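Local coordinates for hypothetical protein (Staphylococcus aureus subsp. aureus, PDB 2IL5), which is of unknown function but belongs to the AHSA1-like family of the Bet v 1-like clan, whose helix-grip fold often encloses a hydrophobic pocket, at residues Gly61-Val66 / Gly79-Leu84; Gln103-Val108 / Tyr123-Val128; Lys40-Thr45 / Glu155-Lys160. All coordinates share one frame; numbering follows the deposited sequence.

Contact 1: residues Gly61-Val66 / Gly79-Leu84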
# COMPACT_ATOMS: atom_id res chain seq x y z
N GLY A 61 -15.60 4.37 -1.16
CA GLY A 61 -15.56 3.58 -2.38
C GLY A 61 -14.64 2.35 -2.30
O GLY A 61 -13.59 2.38 -1.67
N LYS A 62 -15.03 1.28 -2.99
CA LYS A 62 -14.28 0.03 -2.99
C LYS A 62 -13.24 -0.06 -4.10
O LYS A 62 -13.42 0.51 -5.18
CB LYS A 62 -15.24 -1.16 -3.08
CG LYS A 62 -14.52 -2.53 -3.13
CD LYS A 62 -15.49 -3.71 -3.24
CE LYS A 62 -14.74 -4.96 -3.63
NZ LYS A 62 -15.69 -6.08 -3.89
N TYR A 63 -12.14 -0.77 -3.83
CA TYR A 63 -11.26 -1.19 -4.89
C TYR A 63 -11.05 -2.70 -4.80
O TYR A 63 -11.11 -3.29 -3.71
CB TYR A 63 -9.93 -0.41 -4.91
CG TYR A 63 -9.01 -0.79 -3.78
CD1 TYR A 63 -9.06 -0.11 -2.56
CD2 TYR A 63 -8.13 -1.86 -3.91
CE1 TYR A 63 -8.24 -0.48 -1.50
CE2 TYR A 63 -7.31 -2.25 -2.88
CZ TYR A 63 -7.35 -1.57 -1.67
OH TYR A 63 -6.52 -1.98 -0.65
N ARG A 64 -10.85 -3.31 -5.97
CA ARG A 64 -10.60 -4.75 -6.05
C ARG A 64 -9.52 -5.09 -7.09
O ARG A 64 -9.70 -4.87 -8.29
CB ARG A 64 -11.90 -5.48 -6.35
CG ARG A 64 -11.74 -6.95 -6.30
CD ARG A 64 -13.02 -7.64 -6.72
NE ARG A 64 -12.93 -9.09 -6.46
CZ ARG A 64 -12.73 -9.98 -7.42
NH1 ARG A 64 -12.65 -11.27 -7.13
NH2 ARG A 64 -12.62 -9.58 -8.67
N ILE A 65 -8.40 -5.62 -6.61
CA ILE A 65 -7.26 -5.99 -7.46
C ILE A 65 -7.08 -7.51 -7.42
O ILE A 65 -7.00 -8.12 -6.34
CB ILE A 65 -5.97 -5.30 -7.00
CG1 ILE A 65 -6.13 -3.77 -7.07
CG2 ILE A 65 -4.77 -5.82 -7.80
CD1 ILE A 65 -5.01 -2.94 -6.47
N VAL A 66 -7.06 -8.11 -8.62
CA VAL A 66 -6.77 -9.54 -8.82
C VAL A 66 -5.42 -9.67 -9.56
O VAL A 66 -5.26 -9.17 -10.67
CB VAL A 66 -7.90 -10.22 -9.59
CG1 VAL A 66 -7.69 -11.69 -9.68
CG2 VAL A 66 -9.25 -9.91 -8.93
N GLY A 79 -10.30 -3.44 -0.67
CA GLY A 79 -10.38 -2.52 0.44
C GLY A 79 -11.19 -1.32 0.05
O GLY A 79 -11.90 -1.29 -0.98
N ILE A 80 -11.05 -0.30 0.87
CA ILE A 80 -11.89 0.88 0.85
C ILE A 80 -11.04 2.14 0.93
O ILE A 80 -10.07 2.17 1.68
CB ILE A 80 -12.88 0.86 2.08
CG1 ILE A 80 -13.95 -0.21 1.91
CG2 ILE A 80 -13.55 2.19 2.26
CD1 ILE A 80 -14.74 -0.05 0.67
N TYR A 81 -11.41 3.17 0.19
CA TYR A 81 -10.86 4.49 0.45
C TYR A 81 -11.61 5.11 1.62
O TYR A 81 -12.82 5.18 1.60
CB TYR A 81 -10.97 5.36 -0.77
CG TYR A 81 -10.07 4.91 -1.87
CD1 TYR A 81 -8.71 5.23 -1.83
CD2 TYR A 81 -10.57 4.12 -2.94
CE1 TYR A 81 -7.87 4.84 -2.84
CE2 TYR A 81 -9.74 3.70 -3.94
CZ TYR A 81 -8.37 4.07 -3.88
OH TYR A 81 -7.49 3.70 -4.86
N GLU A 82 -10.91 5.50 2.67
CA GLU A 82 -11.60 6.12 3.77
C GLU A 82 -11.51 7.64 3.67
O GLU A 82 -12.44 8.35 3.95
CB GLU A 82 -11.09 5.60 5.12
CG GLU A 82 -11.09 4.11 5.15
CD GLU A 82 -11.41 3.52 6.48
OE1 GLU A 82 -10.44 3.02 7.10
OE2 GLU A 82 -12.60 3.54 6.90
N SER A 83 -10.38 8.12 3.21
CA SER A 83 -10.11 9.52 3.19
C SER A 83 -9.29 9.83 1.95
O SER A 83 -8.29 9.15 1.67
CB SER A 83 -9.37 9.91 4.46
OG SER A 83 -9.33 11.31 4.56
N LEU A 84 -9.75 10.83 1.19
CA LEU A 84 -9.11 11.30 -0.05
C LEU A 84 -9.08 12.82 -0.02
O LEU A 84 -10.09 13.49 -0.28
CB LEU A 84 -9.91 10.83 -1.29
CG LEU A 84 -9.85 9.33 -1.59
CD1 LEU A 84 -10.86 8.92 -2.60
CD2 LEU A 84 -8.45 8.91 -2.05
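Tyr63 lays its phenol ring across the backbone of Gly79, the residue it is paired with on the next strand. Tyr63 CE1 comes to 3.4 Å from Gly79 C, and the Gly79 N sits over one ring face, offset toward the rim. The ring reaches this place because CG lies between the backbone N and the carbonyl carbon (chi1 72°), which folds it over the neighbouring strand; the absence of a side chain at Gly79 allows so close an approach. The pair is a hydrogen-bonded antiparallel one, with Tyr63 N to Gly79 O at 2.9 Å and Gly79 N to Tyr63 O at 3.1 Å. A third backbone bond joins Tyr81 N to Gly61 O at 3.0 Å. On the same side as Tyr63, the Tyr81 ring lies oblique to it, planes 57° apart, Tyr81 CE2 reaching Tyr63 CD1 at 4.1 Å. Lys62 and Ile80 form the non-hydrogen-bonded pair on the other face, where Ile80 CD1 rests 3.7 Å from Lys62 CA; the extended lysine carries NZ to a salt bridge with Glu78. Further out, Tyr63 OH is held by the carbonyl O of Thr93, across strand 74-85. This hairpin of strands 62-68 and 74-85 lies between strands 50-55 and 89-94 of the antiparallel sheet, and Tyr63 touches Ala55 on one of these flanking strands and Met92 and Ile94 on the other.

Contact 2: residues Gln103-Val108 / Tyr123-Val128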
# COMPACT_ATOMS: atom_id res chain seq x y z
N GLN A 103 -8.74 -5.67 8.66
CA GLN A 103 -8.24 -4.68 7.70
C GLN A 103 -6.92 -4.11 8.17
O GLN A 103 -6.79 -3.58 9.29
CB GLN A 103 -9.18 -3.49 7.51
CG GLN A 103 -10.63 -3.76 7.37
CD GLN A 103 -11.43 -2.76 8.18
OE1 GLN A 103 -11.59 -2.92 9.39
NE2 GLN A 103 -11.91 -1.71 7.52
N ASP A 104 -5.94 -4.18 7.29
CA ASP A 104 -4.79 -3.34 7.40
C ASP A 104 -5.15 -1.89 7.02
O ASP A 104 -6.06 -1.61 6.25
CB ASP A 104 -3.67 -3.84 6.52
CG ASP A 104 -3.37 -5.34 6.71
OD1 ASP A 104 -3.66 -5.91 7.81
OD2 ASP A 104 -2.79 -5.92 5.75
N VAL A 105 -4.37 -0.99 7.58
CA VAL A 105 -4.57 0.44 7.43
C VAL A 105 -3.37 1.00 6.70
O VAL A 105 -2.26 0.74 7.08
CB VAL A 105 -4.78 1.13 8.83
CG1 VAL A 105 -4.52 2.64 8.76
CG2 VAL A 105 -6.19 0.80 9.39
N ILE A 106 -3.63 1.77 5.65
CA ILE A 106 -2.63 2.65 5.04
C ILE A 106 -3.01 4.13 5.25
O ILE A 106 -4.13 4.53 4.99
CB ILE A 106 -2.52 2.36 3.51
CG1 ILE A 106 -1.76 1.03 3.29
CG2 ILE A 106 -1.84 3.54 2.75
CD1 ILE A 106 -1.72 0.55 1.80
N GLU A 107 -2.08 4.94 5.75
CA GLU A 107 -2.27 6.40 5.78
C GLU A 107 -1.03 7.02 5.15
O GLU A 107 0.07 6.76 5.59
CB GLU A 107 -2.49 6.92 7.18
CG GLU A 107 -3.74 6.32 7.81
CD GLU A 107 -3.96 6.64 9.26
OE1 GLU A 107 -3.05 7.18 9.92
OE2 GLU A 107 -5.09 6.37 9.76
N VAL A 108 -1.23 7.76 4.06
CA VAL A 108 -0.11 8.29 3.32
C VAL A 108 -0.34 9.80 3.05
O VAL A 108 -1.36 10.21 2.49
CB VAL A 108 0.21 7.45 2.01
CG1 VAL A 108 -0.95 7.46 1.05
CG2 VAL A 108 1.52 7.98 1.33
N TYR A 123 2.36 5.52 6.33
CA TYR A 123 2.16 4.75 7.56
C TYR A 123 1.30 3.53 7.27
O TYR A 123 0.32 3.65 6.58
CB TYR A 123 1.45 5.63 8.61
CG TYR A 123 0.92 4.85 9.79
CD1 TYR A 123 1.75 4.49 10.84
CD2 TYR A 123 -0.43 4.46 9.86
CE1 TYR A 123 1.25 3.78 11.98
CE2 TYR A 123 -0.93 3.78 10.97
CZ TYR A 123 -0.07 3.44 12.04
OH TYR A 123 -0.54 2.72 13.12
N TYR A 124 1.65 2.37 7.81
CA TYR A 124 0.88 1.16 7.64
C TYR A 124 0.76 0.42 8.96
O TYR A 124 1.76 0.30 9.69
CB TYR A 124 1.57 0.29 6.62
CG TYR A 124 1.13 -1.17 6.48
CD1 TYR A 124 0.05 -1.54 5.67
CD2 TYR A 124 1.87 -2.20 7.11
CE1 TYR A 124 -0.30 -2.90 5.48
CE2 TYR A 124 1.52 -3.55 6.96
CZ TYR A 124 0.46 -3.90 6.14
OH TYR A 124 0.14 -5.25 6.02
N ARG A 125 -0.44 -0.07 9.25
CA ARG A 125 -0.72 -0.85 10.45
C ARG A 125 -1.36 -2.20 10.09
O ARG A 125 -2.32 -2.25 9.32
CB ARG A 125 -1.61 -0.09 11.39
CG ARG A 125 -1.60 -0.71 12.76
CD ARG A 125 -2.45 -0.01 13.77
NE ARG A 125 -3.83 0.28 13.40
CZ ARG A 125 -4.29 1.49 13.07
NH1 ARG A 125 -3.49 2.55 12.95
NH2 ARG A 125 -5.57 1.65 12.80
N SER A 126 -0.81 -3.28 10.62
CA SER A 126 -1.35 -4.61 10.36
C SER A 126 -1.34 -5.48 11.60
O SER A 126 -0.35 -5.51 12.30
CB SER A 126 -0.53 -5.33 9.28
OG SER A 126 -1.13 -6.59 9.00
N LEU A 127 -2.42 -6.20 11.85
CA LEU A 127 -2.54 -7.06 13.03
C LEU A 127 -1.86 -8.37 12.78
O LEU A 127 -2.17 -9.01 11.78
CB LEU A 127 -4.01 -7.38 13.31
CG LEU A 127 -4.63 -6.61 14.43
CD1 LEU A 127 -6.06 -7.05 14.52
CD2 LEU A 127 -3.91 -6.91 15.76
N VAL A 128 -0.93 -8.76 13.64
CA VAL A 128 -0.31 -10.09 13.48
C VAL A 128 -0.88 -11.18 14.44
O VAL A 128 -1.08 -11.00 15.62
CB VAL A 128 1.25 -10.06 13.14
CG1 VAL A 128 1.86 -8.70 13.39
CG2 VAL A 128 2.08 -11.26 13.76
O HOH W 1 -4.67 -2.88 11.79
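The two strands of the beta hairpin 104-112/118-128 pair here, with Val105 opposite Arg125 and Glu107 opposite Tyr123 as hydrogen-bonded antiparallel pairs. Val105 N to Arg125 O measures 3.0 Å and Tyr123 N to Glu107 O 2.7 Å; each bond has a return partner. At one end the Asp104 carboxylate meets two hydroxyls. Ser126 OG donates to Asp104 OD1 at 2.9 Å, coming from above the carboxylate plane, while Tyr124 OH lies 3.0 Å from Asp104 OD2 and also bonds Tyr146 OH. The Tyr124 ring stands 76° from the carboxylate, and Ile106 CG1 meets the edge of the Tyr124 ring, 3.9 Å from Tyr124 CD1. In the helix-grip fold of the Bet v 1-like clan a curved antiparallel sheet wraps round a long C-terminal helix, and the Tyr124 side carries the contacts with that helix: its ring meets Phe154 edge-to-face, and Tyr146 OH also bonds Ser126 OG. Val105, Glu107, Tyr123 and Arg125 lie on the other face. There Arg125 bends at chi3 (51°), which folds its guanidinium back beside Tyr123; NH1 of Arg125 donates to Tyr123 OH at 3.0 Å, in the guanidinium plane, and Val105 CG2 packs 3.6 Å from Arg125 NH2. Glu107 runs alongside the Tyr123 ring, Glu107 OE1 3.8 Å from Tyr123 CD2. Tyr123 OH is also bonded to Glu15, and Glu107 OE2 forms a salt bridge with Lys91 on strand 89-94.

Contact 3: residues Lys40-Thr45 / Glu155-Lys160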
# COMPACT_ATOMS: atom_id res chain seq x y z
N LYS A 40 -2.81 0.01 -11.30
CA LYS A 40 -2.74 -1.31 -11.92
C LYS A 40 -1.31 -1.71 -12.25
O LYS A 40 -1.02 -2.91 -12.40
CB LYS A 40 -3.64 -1.37 -13.16
CG LYS A 40 -3.01 -1.09 -14.50
CD LYS A 40 -3.97 -1.50 -15.61
CE LYS A 40 -4.21 -3.01 -15.63
NZ LYS A 40 -4.90 -3.49 -16.87
N GLN A 41 -0.43 -0.71 -12.29
CA GLN A 41 0.96 -0.89 -12.63
C GLN A 41 1.86 -1.09 -11.42
O GLN A 41 3.01 -1.52 -11.60
CB GLN A 41 1.47 0.28 -13.47
CG GLN A 41 0.69 0.52 -14.76
CD GLN A 41 1.26 1.66 -15.61
OE1 GLN A 41 2.42 1.62 -16.04
NE2 GLN A 41 0.44 2.67 -15.88
N TRP A 42 1.37 -0.83 -10.20
CA TRP A 42 2.28 -0.86 -9.05
C TRP A 42 1.70 -1.29 -7.72
O TRP A 42 2.43 -1.78 -6.88
CB TRP A 42 2.97 0.50 -8.85
CG TRP A 42 2.09 1.57 -8.26
CD1 TRP A 42 1.31 2.46 -8.96
CD2 TRP A 42 1.93 1.91 -6.86
NE1 TRP A 42 0.65 3.31 -8.07
CE2 TRP A 42 1.02 3.00 -6.79
CE3 TRP A 42 2.45 1.39 -5.66
CZ2 TRP A 42 0.62 3.57 -5.56
CZ3 TRP A 42 2.07 1.97 -4.45
CH2 TRP A 42 1.16 3.06 -4.41
N PHE A 43 0.42 -1.08 -7.50
CA PHE A 43 -0.15 -1.29 -6.17
C PHE A 43 -0.64 -2.72 -6.01
O PHE A 43 -1.74 -3.04 -6.45
CB PHE A 43 -1.30 -0.31 -5.92
CG PHE A 43 -1.77 -0.30 -4.51
CD1 PHE A 43 -2.90 -1.01 -4.13
CD2 PHE A 43 -1.06 0.41 -3.55
CE1 PHE A 43 -3.32 -1.01 -2.79
CE2 PHE A 43 -1.47 0.41 -2.21
CZ PHE A 43 -2.62 -0.31 -1.85
N MSE A 44 0.20 -3.55 -5.39
CA MSE A 44 -0.02 -5.00 -5.20
C MSE A 44 -0.18 -5.77 -6.49
O MSE A 44 -0.67 -6.89 -6.52
CB MSE A 44 -1.22 -5.27 -4.29
CG MSE A 44 -1.35 -4.35 -3.11
SE MSE A 44 -0.43 -5.01 -1.56
CE MSE A 44 -1.24 -6.78 -1.32
N THR A 45 0.21 -5.14 -7.59
CA THR A 45 0.08 -5.76 -8.87
C THR A 45 1.07 -5.12 -9.87
O THR A 45 1.89 -4.28 -9.47
CB THR A 45 -1.39 -5.66 -9.30
OG1 THR A 45 -1.63 -6.54 -10.41
CG2 THR A 45 -1.78 -4.22 -9.60
N GLU A 155 8.72 -0.98 -0.12
CA GLU A 155 9.86 -0.42 -0.84
C GLU A 155 9.84 -0.81 -2.30
O GLU A 155 10.07 0.05 -3.17
CB GLU A 155 11.21 -0.87 -0.28
CG GLU A 155 11.59 -0.35 1.10
CD GLU A 155 11.67 1.16 1.23
OE1 GLU A 155 11.85 1.84 0.21
OE2 GLU A 155 11.58 1.68 2.36
N LEU A 156 9.62 -2.11 -2.58
CA LEU A 156 9.63 -2.61 -3.97
C LEU A 156 8.49 -2.00 -4.75
O LEU A 156 8.64 -1.70 -5.93
CB LEU A 156 9.49 -4.12 -4.06
CG LEU A 156 10.63 -5.10 -3.95
CD1 LEU A 156 10.05 -6.52 -3.87
CD2 LEU A 156 11.58 -4.96 -5.10
N MSE A 157 7.35 -1.83 -4.07
CA MSE A 157 6.17 -1.15 -4.63
C MSE A 157 6.35 0.32 -4.97
O MSE A 157 5.84 0.80 -5.98
CB MSE A 157 5.00 -1.23 -3.66
CG MSE A 157 4.00 -2.28 -4.00
SE MSE A 157 2.55 -2.14 -2.71
CE MSE A 157 3.11 -3.63 -1.66
N PHE A 158 7.00 1.06 -4.07
CA PHE A 158 7.16 2.48 -4.25
C PHE A 158 8.21 2.74 -5.32
O PHE A 158 8.16 3.76 -6.00
CB PHE A 158 7.59 3.16 -2.96
CG PHE A 158 6.61 3.03 -1.86
CD1 PHE A 158 5.24 2.91 -2.12
CD2 PHE A 158 7.04 3.05 -0.54
CE1 PHE A 158 4.33 2.81 -1.07
CE2 PHE A 158 6.12 2.96 0.47
CZ PHE A 158 4.76 2.83 0.20
N ASP A 159 9.17 1.84 -5.46
CA ASP A 159 10.13 2.13 -6.49
C ASP A 159 9.62 1.73 -7.90
O ASP A 159 9.91 2.40 -8.89
CB ASP A 159 11.61 1.90 -6.07
CG ASP A 159 12.01 0.46 -5.91
OD1 ASP A 159 11.61 -0.41 -6.71
OD2 ASP A 159 12.85 0.21 -5.01
N LYS A 160 8.73 0.75 -7.93
CA LYS A 160 7.86 0.54 -9.07
C LYS A 160 6.93 1.73 -9.37
O LYS A 160 6.83 2.18 -10.50
CB LYS A 160 7.07 -0.72 -8.86
CG LYS A 160 6.26 -1.12 -10.04
CD LYS A 160 6.54 -2.56 -10.38
CE LYS A 160 5.80 -3.58 -9.54
NZ LYS A 160 6.25 -4.91 -10.14
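Trp42 presents its indole to the helix obliquely: the Met157 carbonyl O lies 3.5 Å from Trp42 CE3, while CZ3 of Trp42 comes in near the ring plane at the edge of Phe158, 4.0 Å from its CD1. One face of the indole is occupied by Phe43 CB, centred over the ring. Phe43 in turn has Met44 CG over one face and Trp42 CZ3 at its edge, and Met157 SE makes an oblique Met-aromatic contact, 5.1 Å from the Phe43 ring centroid. A chi1 of 75° swings the Trp42 indole back over its own backbone and in beside the helix, while its NE1 bonds the carbonyl O of Ala32. The loop 40-45 follows helix 36-39 and leads toward strand 50-55, and segment 155-160 belongs to the long C-terminal helix, 136-166, of the helix-grip fold; aromatic and selenomethionine side chains pack between the two. From the helix, Met157, a selenomethionine, reaches into the loop. Its CG touches the Trp42 carbonyl O at 3.3 Å, and beyond a bend at chi3 (-102°) its CE meets the selenium of Met44, also a selenomethionine, at 3.8 Å. Lys160 works with its carbon chain, CG lying 3.6 Å from Gln41 O and 3.9 Å from Trp42 CB. Bends at chi2 and chi3 carry its CE to 4.0 Å from Thr45 O. Beyond the two segments, Trp42 meets Trp33 edge-to-face, and Phe158 does the same with Phe122 of strand 118-128.

How the contacts relate
From the N terminus the chain runs through strand 12-22 and helices 26-32 and 36-39 to the segment 40-45, which opens contact 3. The long loop it opens closes at 155-160, with 109 residues between, so contacts 1 and 2 are both nested inside it. Contact 1 closes the hairpin of strands 62-68 and 74-85 before contact 2 opens that of strands 104-112 and 118-128; the two follow in series within one sheet. Strand 89-94 lies between the hairpins, whose contact centres are 14 Å apart. Contact 3 touches both: Phe43 packs against Tyr63, Ile65 and Ile106, joining the loop and C-terminal helix to both hairpins.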